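Local coordinates for protein tyrosine--tRNA ligase (Pyrococcus horikoshii, PDB 2CYC) that probably attaches tyrosine to its cognate tRNA in two steps, first activating the amino acid with ATP and then transferring it to the tRNA acceptor end, at residues T133-S138 / M170-A174; M147-M153 / K165-P169; E301-V307 / V317-F322. All coordinates share one frame; numbering follows the deposited sequence.

Contacts 1 and 2 form one neighbourhood of the synthetase. Their centres lie 12 Å apart, both draw on helix 164-178, and both reach the bound tyrosine and the second subunit. The chain enters contact 1, makes contact 2 and returns to complete contact 1, so that helix 128-138, and then the end of helix 143-148 with the turn after it, pack against neighbouring parts of helix 164-178. Contact 3 comes later, in the hairpin of strands 305-307 and 317-319, its centre 46 Å from that of contact 1 and 41 Å from that of contact 2, on the opposite side of the chain's centre. Contacts 1 and 2 thus build the tyrosine-binding side of the subunit, near its partner, while contact 3 is remote from that pocket.

Contact 1. Residues T133-S138 / M170-A174; sequences TVIDIS and MMQVA. With TYR (tyrosine), chain C.
Ile137 directs CG1 anti to its own carbonyl carbon and then extends the chain (chi2 160°), which carries CD1 onto the backbone of helix 164-178, 3.4 Å from Ala174 CA. The other branch, CG2, sits beside the carbonyl carbon and meets the sulfur of Met170, whose chain bends at both chi2 and chi3, with Ile137 CG2 to Met170 SD at 4.0 Å. Val134 completes the surface one turn earlier, its CG2 lying 3.6 Å from Ala174 CB; the alanine methyl is thus held between a valine and an isoleucine branch. The segments 133-138 and 170-174 run at 109° to each other where helices 128-138 and 164-178 meet, within the catalytic domain of a class I synthetase, and this helix pairing backs the tyrosine pocket. Ser138 adds a polar atom to the apolar seam. Its OG touches Met170 CG at 3.4 Å, yet it is satisfied within its own helix by a 2.8 Å bond from Ser138 OG to Val134 O, a carbonyl that Ser138 N grips from the opposite face. Phe163 of the second subunit packs on Ser138 and Met170. On another side of helix 164-178, Gln172 reaches the ligand: OE1 accepts from the amino nitrogen of the bound tyrosine, Gln172 OE1 to TYR N being 2.9 Å, while NE2 is hydrogen-bonded to Gln190 OE1.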
loop_
_atom_site.group_PDB
_atom_site.type_symbol
_atom_site.label_atom_id
_atom_site.label_comp_id
_atom_site.label_asym_id
_atom_site.label_seq_id
_atom_site.Cartn_x
_atom_site.Cartn_y
_atom_site.Cartn_z
ATOM N N THR A 133 3.649 -0.515 9.915
ATOM C CA THR A 133 3.947 -1.940 9.870
ATOM C C THR A 133 3.515 -2.532 8.522
ATOM O O THR A 133 4.121 -3.483 8.038
ATOM C CB THR A 133 3.315 -2.660 11.089
ATOM O OG1 THR A 133 4.222 -2.540 12.194
ATOM C CG2 THR A 133 3.041 -4.137 10.809
ATOM N N VAL A 134 2.490 -1.965 7.896
ATOM C CA VAL A 134 2.103 -2.451 6.572
ATOM C C VAL A 134 3.320 -2.189 5.663
ATOM O O VAL A 134 3.705 -3.038 4.850
ATOM C CB VAL A 134 0.882 -1.692 5.991
ATOM C CG1 VAL A 134 0.770 -1.978 4.496
ATOM C CG2 VAL A 134 -0.417 -2.138 6.702
ATOM N N ILE A 135 3.924 -1.011 5.822
ATOM C CA ILE A 135 5.100 -0.634 5.035
ATOM C C ILE A 135 6.285 -1.553 5.360
ATOM O O ILE A 135 6.947 -2.068 4.462
ATOM C CB ILE A 135 5.554 0.819 5.328
ATOM C CG1 ILE A 135 4.463 1.814 4.923
ATOM C CG2 ILE A 135 6.851 1.122 4.578
ATOM C CD1 ILE A 135 4.092 1.743 3.472
ATOM N N ASP A 136 6.546 -1.739 6.651
ATOM C CA ASP A 136 7.653 -2.576 7.107
ATOM C C ASP A 136 7.585 -3.966 6.481
ATOM O O ASP A 136 8.588 -4.508 6.008
ATOM C CB ASP A 136 7.618 -2.682 8.634
ATOM C CG ASP A 136 8.836 -3.390 9.199
ATOM O OD1 ASP A 136 9.931 -3.262 8.605
ATOM O OD2 ASP A 136 8.697 -4.056 10.248
ATOM N N ILE A 137 6.391 -4.545 6.496
ATOM C CA ILE A 137 6.167 -5.851 5.909
ATOM C C ILE A 137 6.367 -5.778 4.388
ATOM O O ILE A 137 7.033 -6.629 3.792
ATOM C CB ILE A 137 4.731 -6.322 6.207
ATOM C CG1 ILE A 137 4.608 -6.692 7.687
ATOM C CG2 ILE A 137 4.351 -7.485 5.292
ATOM C CD1 ILE A 137 3.150 -6.700 8.200
ATOM N N SER A 138 5.792 -4.753 3.769
ATOM C CA SER A 138 5.881 -4.595 2.323
ATOM C C SER A 138 7.306 -4.479 1.804
ATOM O O SER A 138 7.564 -4.757 0.633
ATOM C CB SER A 138 5.056 -3.394 1.881
ATOM O OG SER A 138 3.686 -3.652 2.115
ATOM N N MET A 170 -1.198 -7.254 2.049
ATOM C CA MET A 170 -0.214 -6.759 2.995
ATOM C C MET A 170 -0.926 -6.313 4.275
ATOM O O MET A 170 -0.361 -6.363 5.368
ATOM C CB MET A 170 0.593 -5.616 2.361
ATOM C CG MET A 170 1.441 -6.086 1.174
ATOM S SD MET A 170 2.691 -7.338 1.613
ATOM C CE MET A 170 1.779 -8.898 1.332
ATOM N N MET A 171 -2.175 -5.888 4.136
ATOM C CA MET A 171 -2.959 -5.485 5.297
ATOM C C MET A 171 -3.316 -6.734 6.115
ATOM O O MET A 171 -3.324 -6.694 7.346
ATOM C CB MET A 171 -4.247 -4.779 4.854
ATOM C CG MET A 171 -4.051 -3.364 4.331
ATOM S SD MET A 171 -5.547 -2.767 3.500
ATOM C CE MET A 171 -6.727 -2.747 4.895
ATOM N N GLN A 172 -3.603 -7.842 5.431
ATOM C CA GLN A 172 -3.963 -9.078 6.125
ATOM C C GLN A 172 -2.779 -9.569 6.941
ATOM O O GLN A 172 -2.947 -10.025 8.078
ATOM C CB GLN A 172 -4.411 -10.177 5.141
ATOM C CG GLN A 172 -4.913 -11.474 5.842
ATOM C CD GLN A 172 -5.872 -12.296 4.984
ATOM O OE1 GLN A 172 -6.475 -11.772 4.050
ATOM N NE2 GLN A 172 -6.040 -13.583 5.318
ATOM N N VAL A 173 -1.580 -9.477 6.375
ATOM C CA VAL A 173 -0.402 -9.909 7.117
ATOM C C VAL A 173 -0.163 -8.977 8.312
ATOM O O VAL A 173 0.117 -9.438 9.423
ATOM C CB VAL A 173 0.838 -9.947 6.202
ATOM C CG1 VAL A 173 2.091 -10.216 7.012
ATOM C CG2 VAL A 173 0.651 -11.039 5.153
ATOM N N ALA A 174 -0.292 -7.671 8.082
ATOM C CA ALA A 174 -0.108 -6.669 9.136
ATOM C C ALA A 174 -1.124 -6.855 10.267
ATOM O O ALA A 174 -0.802 -6.669 11.445
ATOM C CB ALA A 174 -0.225 -5.251 8.542
HETATM N N TYR C . -9.157 -12.457 3.205
HETATM C CA TYR C . -10.190 -13.005 4.135
HETATM C C TYR C . -11.366 -13.580 3.348
HETATM O O TYR C . -11.409 -13.376 2.115
HETATM C CB TYR C . -10.685 -11.902 5.084
HETATM C CG TYR C . -9.610 -11.376 6.016
HETATM C CD1 TYR C . -8.979 -12.218 6.931
HETATM C CD2 TYR C . -9.224 -10.034 5.983
HETATM C CE1 TYR C . -7.979 -11.734 7.793
HETATM C CE2 TYR C . -8.241 -9.541 6.839
HETATM C CZ TYR C . -7.618 -10.392 7.737
HETATM O OH TYR C . -6.633 -9.896 8.574
HETATM O OXT TYR C . -12.232 -14.223 3.973
#

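Contact 2. Residues M147-M153 / K165-P169; sequences MRSITIM and KLIYP. With TYR (tyrosine), chain C.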
loop_
_atom_site.group_PDB
_atom_site.type_symbol
_atom_site.label_atom_id
_atom_site.label_comp_id
_atom_site.label_asym_id
_atom_site.label_seq_id
_atom_site.Cartn_x
_atom_site.Cartn_y
_atom_site.Cartn_z
ATOM N N MET A 147 1.228 -10.134 -5.951
ATOM C CA MET A 147 0.346 -10.413 -7.080
ATOM C C MET A 147 -0.153 -11.851 -7.017
ATOM O O MET A 147 -1.309 -12.124 -7.320
ATOM C CB MET A 147 1.083 -10.179 -8.400
ATOM C CG MET A 147 1.334 -8.718 -8.706
ATOM S SD MET A 147 2.410 -8.488 -10.146
ATOM C CE MET A 147 1.292 -8.901 -11.462
ATOM N N ARG A 148 0.729 -12.761 -6.609
ATOM C CA ARG A 148 0.386 -14.177 -6.507
ATOM C C ARG A 148 -0.518 -14.496 -5.325
ATOM O O ARG A 148 -1.149 -15.548 -5.299
ATOM C CB ARG A 148 1.654 -15.036 -6.388
ATOM C CG ARG A 148 2.438 -15.216 -7.690
ATOM C CD ARG A 148 3.494 -16.322 -7.560
ATOM N NE ARG A 148 4.655 -15.924 -6.764
ATOM C CZ ARG A 148 5.612 -15.101 -7.192
ATOM N NH1 ARG A 148 5.549 -14.590 -8.416
ATOM N NH2 ARG A 148 6.631 -14.784 -6.399
ATOM N N SER A 149 -0.590 -13.594 -4.351
ATOM C CA SER A 149 -1.396 -13.844 -3.155
ATOM C C SER A 149 -2.803 -13.259 -3.256
ATOM O O SER A 149 -3.597 -13.348 -2.322
ATOM C CB SER A 149 -0.683 -13.262 -1.934
ATOM O OG SER A 149 -0.844 -11.851 -1.888
ATOM N N ILE A 150 -3.095 -12.678 -4.413
ATOM C CA ILE A 150 -4.372 -12.039 -4.698
ATOM C C ILE A 150 -5.579 -12.994 -4.616
ATOM O O ILE A 150 -6.722 -12.567 -4.422
ATOM C CB ILE A 150 -4.294 -11.367 -6.098
ATOM C CG1 ILE A 150 -4.896 -9.973 -6.024
ATOM C CG2 ILE A 150 -4.969 -12.223 -7.154
ATOM C CD1 ILE A 150 -4.102 -9.038 -5.130
ATOM N N THR A 151 -5.319 -14.287 -4.755
ATOM C CA THR A 151 -6.382 -15.282 -4.692
ATOM C C THR A 151 -7.056 -15.359 -3.312
ATOM O O THR A 151 -8.191 -15.829 -3.209
ATOM C CB THR A 151 -5.848 -16.696 -5.075
ATOM O OG1 THR A 151 -4.832 -17.098 -4.149
ATOM C CG2 THR A 151 -5.259 -16.682 -6.492
ATOM N N ILE A 152 -6.376 -14.898 -2.257
ATOM C CA ILE A 152 -6.975 -14.958 -0.928
ATOM C C ILE A 152 -8.241 -14.109 -0.854
ATOM O O ILE A 152 -9.065 -14.295 0.049
ATOM C CB ILE A 152 -5.993 -14.514 0.214
ATOM C CG1 ILE A 152 -5.628 -13.034 0.074
ATOM C CG2 ILE A 152 -4.741 -15.395 0.204
ATOM C CD1 ILE A 152 -4.675 -12.532 1.170
ATOM N N MET A 153 -8.409 -13.179 -1.793
ATOM C CA MET A 153 -9.607 -12.352 -1.772
ATOM C C MET A 153 -10.591 -12.767 -2.853
ATOM O O MET A 153 -11.509 -12.020 -3.207
ATOM C CB MET A 153 -9.259 -10.858 -1.866
ATOM C CG MET A 153 -8.774 -10.335 -3.193
ATOM S SD MET A 153 -8.105 -8.634 -2.952
ATOM C CE MET A 153 -6.513 -9.033 -2.707
ATOM N N LYS A 165 -6.380 -3.184 -4.283
ATOM C CA LYS A 165 -6.529 -4.628 -4.098
ATOM C C LYS A 165 -5.213 -5.328 -3.827
ATOM O O LYS A 165 -5.191 -6.378 -3.183
ATOM C CB LYS A 165 -7.229 -5.263 -5.303
ATOM C CG LYS A 165 -8.714 -4.904 -5.368
ATOM C CD LYS A 165 -9.436 -5.589 -6.525
ATOM C CE LYS A 165 -10.941 -5.405 -6.401
ATOM N NZ LYS A 165 -11.313 -3.970 -6.263
ATOM N N LEU A 166 -4.120 -4.744 -4.313
ATOM C CA LEU A 166 -2.785 -5.300 -4.079
ATOM C C LEU A 166 -2.338 -4.954 -2.652
ATOM O O LEU A 166 -1.500 -5.638 -2.071
ATOM C CB LEU A 166 -1.776 -4.732 -5.086
ATOM C CG LEU A 166 -1.682 -5.406 -6.464
ATOM C CD1 LEU A 166 -1.164 -6.817 -6.285
ATOM C CD2 LEU A 166 -3.038 -5.426 -7.149
ATOM N N ILE A 167 -2.889 -3.884 -2.089
ATOM C CA ILE A 167 -2.526 -3.513 -0.722
ATOM C C ILE A 167 -3.177 -4.490 0.272
ATOM O O ILE A 167 -2.592 -4.848 1.297
ATOM C CB ILE A 167 -2.977 -2.064 -0.409
ATOM C CG1 ILE A 167 -2.260 -1.091 -1.355
ATOM C CG2 ILE A 167 -2.684 -1.720 1.063
ATOM C CD1 ILE A 167 -2.746 0.340 -1.240
ATOM N N TYR A 168 -4.388 -4.930 -0.053
ATOM C CA TYR A 168 -5.162 -5.864 0.778
ATOM C C TYR A 168 -4.352 -7.024 1.405
ATOM O O TYR A 168 -4.401 -7.248 2.616
ATOM C CB TYR A 168 -6.333 -6.407 -0.072
ATOM C CG TYR A 168 -7.315 -7.363 0.600
ATOM C CD1 TYR A 168 -8.685 -7.129 0.525
ATOM C CD2 TYR A 168 -6.886 -8.540 1.220
ATOM C CE1 TYR A 168 -9.608 -8.034 1.038
ATOM C CE2 TYR A 168 -7.806 -9.459 1.737
ATOM C CZ TYR A 168 -9.166 -9.195 1.641
ATOM O OH TYR A 168 -10.091 -10.084 2.149
ATOM N N PRO A 169 -3.585 -7.767 0.602
ATOM C CA PRO A 169 -2.835 -8.868 1.226
ATOM C C PRO A 169 -1.804 -8.414 2.268
ATOM O O PRO A 169 -1.546 -9.113 3.246
ATOM C CB PRO A 169 -2.189 -9.572 0.029
ATOM C CG PRO A 169 -3.129 -9.225 -1.126
ATOM C CD PRO A 169 -3.397 -7.766 -0.857
HETATM N N TYR C . -9.157 -12.457 3.205
HETATM C CA TYR C . -10.190 -13.005 4.135
HETATM C C TYR C . -11.366 -13.580 3.348
HETATM O O TYR C . -11.409 -13.376 2.115
HETATM C CB TYR C . -10.685 -11.902 5.084
HETATM C CG TYR C . -9.610 -11.376 6.016
HETATM C CD1 TYR C . -8.979 -12.218 6.931
HETATM C CD2 TYR C . -9.224 -10.034 5.983
HETATM C CE1 TYR C . -7.979 -11.734 7.793
HETATM C CE2 TYR C . -8.241 -9.541 6.839
HETATM C CZ TYR C . -7.618 -10.392 7.737
HETATM O OH TYR C . -6.633 -9.896 8.574
HETATM O OXT TYR C . -12.232 -14.223 3.973
#
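Lys165 meets the opposing segment through its carbonyl oxygen, which Met153 CE approaches tightly and Ile150 CD1 touches at 3.5 Å; its ammonium leads away to salt bridges with Asp81 and Asp162. Leu166 follows, with CD1 in contact with both Met147 CG and Ile150 CD1, the latter pair of methyls 3.9 Å apart. Over one face of the Tyr168 ring Met153 lays its thioether in a Met-aromatic contact, SD standing 4.1 Å from the ring centroid and 23° off its normal, while Met153 CB makes a CH-pi contact on it. Met153 bends at chi3 (93°), which turns CE toward Tyr168 CB and Pro169 CG. Pro169, where the helix kinks for want of a backbone N-H, offers CB to Ser149 OG at 3.3 Å and to Ile152 CD1 at 4.0 Å; that serine hydroxyl is bonded to Val146 O. Apolar and sulfur contacts help to hold the Tyr168 ring, on which His76 also packs edge-to-face, so that its hydroxyl meets the substrate: the bound tyrosine's N donates to Tyr168 OH across 2.8 Å, in the ring plane. The hydroxyl's own proton probably goes to Glu41 OE2, a carboxylate likely to stabilise a charged amino group.

Contact 3. Residues E301-V307 / V317-F322; sequences EPTEFTV and VTYTTF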
loop_
_atom_site.group_PDB
_atom_site.type_symbol
_atom_site.label_atom_id
_atom_site.label_comp_id
_atom_site.label_asym_id
_atom_site.label_seq_id
_atom_site.Cartn_x
_atom_site.Cartn_y
_atom_site.Cartn_z
ATOM N N GLU A 301 -15.914 -37.634 16.743
ATOM C CA GLU A 301 -16.310 -39.031 16.783
ATOM C C GLU A 301 -15.441 -39.801 17.774
ATOM O O GLU A 301 -14.321 -39.391 18.086
ATOM C CB GLU A 301 -16.256 -39.653 15.372
ATOM C CG GLU A 301 -14.999 -39.369 14.568
ATOM C CD GLU A 301 -15.141 -39.753 13.098
ATOM O OE1 GLU A 301 -15.473 -40.920 12.811
ATOM O OE2 GLU A 301 -14.914 -38.885 12.227
ATOM N N PRO A 302 -15.953 -40.930 18.287
ATOM C CA PRO A 302 -17.276 -41.464 17.953
ATOM C C PRO A 302 -18.462 -40.622 18.413
ATOM O O PRO A 302 -18.395 -39.871 19.392
ATOM C CB PRO A 302 -17.261 -42.846 18.596
ATOM C CG PRO A 302 -16.430 -42.613 19.827
ATOM C CD PRO A 302 -15.282 -41.784 19.287
ATOM N N THR A 303 -19.548 -40.760 17.668
ATOM C CA THR A 303 -20.789 -40.070 17.942
ATOM C C THR A 303 -21.857 -41.020 17.423
ATOM O O THR A 303 -21.549 -42.143 17.025
ATOM C CB THR A 303 -20.865 -38.718 17.185
ATOM O OG1 THR A 303 -22.144 -38.107 17.414
ATOM C CG2 THR A 303 -20.662 -38.929 15.690
ATOM N N GLU A 304 -23.108 -40.583 17.429
ATOM C CA GLU A 304 -24.184 -41.422 16.938
ATOM C C GLU A 304 -25.016 -40.677 15.911
ATOM O O GLU A 304 -25.629 -39.656 16.221
ATOM C CB GLU A 304 -25.076 -41.886 18.095
ATOM C CG GLU A 304 -24.547 -43.107 18.843
ATOM C CD GLU A 304 -25.444 -43.514 20.002
ATOM O OE1 GLU A 304 -26.677 -43.565 19.810
ATOM O OE2 GLU A 304 -24.918 -43.789 21.102
ATOM N N PHE A 305 -25.007 -41.179 14.680
ATOM C CA PHE A 305 -25.795 -40.585 13.605
ATOM C C PHE A 305 -26.685 -41.688 13.039
ATOM O O PHE A 305 -26.198 -42.650 12.437
ATOM C CB PHE A 305 -24.896 -40.017 12.501
ATOM C CG PHE A 305 -25.666 -39.388 11.367
ATOM C CD1 PHE A 305 -26.606 -38.384 11.617
ATOM C CD2 PHE A 305 -25.460 -39.799 10.052
ATOM C CE1 PHE A 305 -27.336 -37.798 10.572
ATOM C CE2 PHE A 305 -26.187 -39.218 8.991
ATOM C CZ PHE A 305 -27.126 -38.215 9.255
ATOM N N THR A 306 -27.987 -41.543 13.244
ATOM C CA THR A 306 -28.945 -42.542 12.788
ATOM C C THR A 306 -29.752 -42.153 11.558
ATOM O O THR A 306 -30.300 -41.058 11.485
ATOM C CB THR A 306 -29.958 -42.894 13.915
ATOM O OG1 THR A 306 -29.252 -43.418 15.043
ATOM C CG2 THR A 306 -30.967 -43.940 13.432
ATOM N N VAL A 307 -29.811 -43.063 10.592
ATOM C CA VAL A 307 -30.603 -42.856 9.384
ATOM C C VAL A 307 -31.803 -43.786 9.537
ATOM O O VAL A 307 -31.650 -45.012 9.535
ATOM C CB VAL A 307 -29.825 -43.239 8.107
ATOM C CG1 VAL A 307 -30.736 -43.109 6.879
ATOM C CG2 VAL A 307 -28.597 -42.341 7.955
ATOM N N VAL A 317 -30.426 -47.457 10.848
ATOM C CA VAL A 317 -29.014 -47.771 10.994
ATOM C C VAL A 317 -28.331 -46.600 11.690
ATOM O O VAL A 317 -28.507 -45.446 11.305
ATOM C CB VAL A 317 -28.328 -48.052 9.625
ATOM C CG1 VAL A 317 -28.537 -46.887 8.665
ATOM C CG2 VAL A 317 -26.835 -48.309 9.835
ATOM N N THR A 318 -27.568 -46.907 12.733
ATOM C CA THR A 318 -26.862 -45.883 13.495
ATOM C C THR A 318 -25.367 -45.982 13.254
ATOM O O THR A 318 -24.776 -47.051 13.406
ATOM C CB THR A 318 -27.145 -46.028 15.001
ATOM O OG1 THR A 318 -28.540 -45.808 15.238
ATOM C CG2 THR A 318 -26.334 -45.020 15.804
ATOM N N TYR A 319 -24.760 -44.869 12.858
ATOM C CA TYR A 319 -23.326 -44.850 12.609
ATOM C C TYR A 319 -22.585 -44.146 13.740
ATOM O O TYR A 319 -23.104 -43.203 14.341
ATOM C CB TYR A 319 -23.022 -44.150 11.289
ATOM C CG TYR A 319 -23.641 -44.822 10.090
ATOM C CD1 TYR A 319 -24.914 -44.462 9.642
ATOM C CD2 TYR A 319 -22.950 -45.813 9.390
ATOM C CE1 TYR A 319 -25.484 -45.069 8.521
ATOM C CE2 TYR A 319 -23.512 -46.427 8.269
ATOM C CZ TYR A 319 -24.776 -46.048 7.841
ATOM O OH TYR A 319 -25.322 -46.641 6.731
ATOM N N THR A 320 -21.373 -44.611 14.025
ATOM C CA THR A 320 -20.573 -44.023 15.089
ATOM C C THR A 320 -19.362 -43.295 14.539
ATOM O O THR A 320 -18.820 -42.402 15.190
ATOM C CB THR A 320 -20.096 -45.090 16.092
ATOM O OG1 THR A 320 -19.349 -46.096 15.397
ATOM C CG2 THR A 320 -21.293 -45.729 16.791
ATOM N N THR A 321 -18.924 -43.682 13.347
ATOM C CA THR A 321 -17.783 -43.021 12.729
ATOM C C THR A 321 -18.097 -42.742 11.267
ATOM O O THR A 321 -18.913 -43.431 10.654
ATOM C CB THR A 321 -16.499 -43.875 12.794
ATOM O OG1 THR A 321 -16.619 -44.989 11.903
ATOM C CG2 THR A 321 -16.261 -44.379 14.219
ATOM N N PHE A 322 -17.449 -41.727 10.711
ATOM C CA PHE A 322 -17.675 -41.382 9.325
ATOM C C PHE A 322 -17.286 -42.549 8.432
ATOM O O PHE A 322 -17.980 -42.866 7.460
ATOM C CB PHE A 322 -16.859 -40.156 8.939
ATOM C CG PHE A 322 -16.935 -39.825 7.476
ATOM C CD1 PHE A 322 -18.141 -39.450 6.896
ATOM C CD2 PHE A 322 -15.807 -39.921 6.671
ATOM C CE1 PHE A 322 -18.222 -39.177 5.538
ATOM C CE2 PHE A 322 -15.876 -39.647 5.308
ATOM C CZ PHE A 322 -17.089 -39.275 4.742
#
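Thr306 and Thr318 face each other as a non-hydrogen-bonded antiparallel pair, and their side chains supply the link that the backbone does not: OG1 of Thr306 lies 2.5 Å from OG1 of Thr318, a short bond in which either may donate. A valine in place of Thr306 would probably leave the Thr318 hydroxyl without its cross-strand mate. On the flanking pairs the backbone does the work. Tyr319 N gives a nearly straight bond (177°) to Phe305 O at 2.7 Å, while Phe305 N returns one to Tyr319 O at 2.8 Å, in the carbonyl plane. Val307 and Val317 exchange the same two-way pairing, Val307 N to Val317 O measuring 2.8 Å. Beyond the strands, Thr303 N uses a lone pair of Thr320 O at 3.1 Å. Glu301, just before cis Pro302, then satisfies the start of the next helix: Phe322 N reaches Glu301 OE1 at 3.0 Å on its syn side, 33° out of the carboxylate plane. Thr321 is the N-cap, its hydroxyl bonded to Glu324 N, and Tyr319 OH finds Asp328 on that helix. A two-stranded antiparallel hairpin running into a capped helix is the motif here, away from the tyrosine pocket.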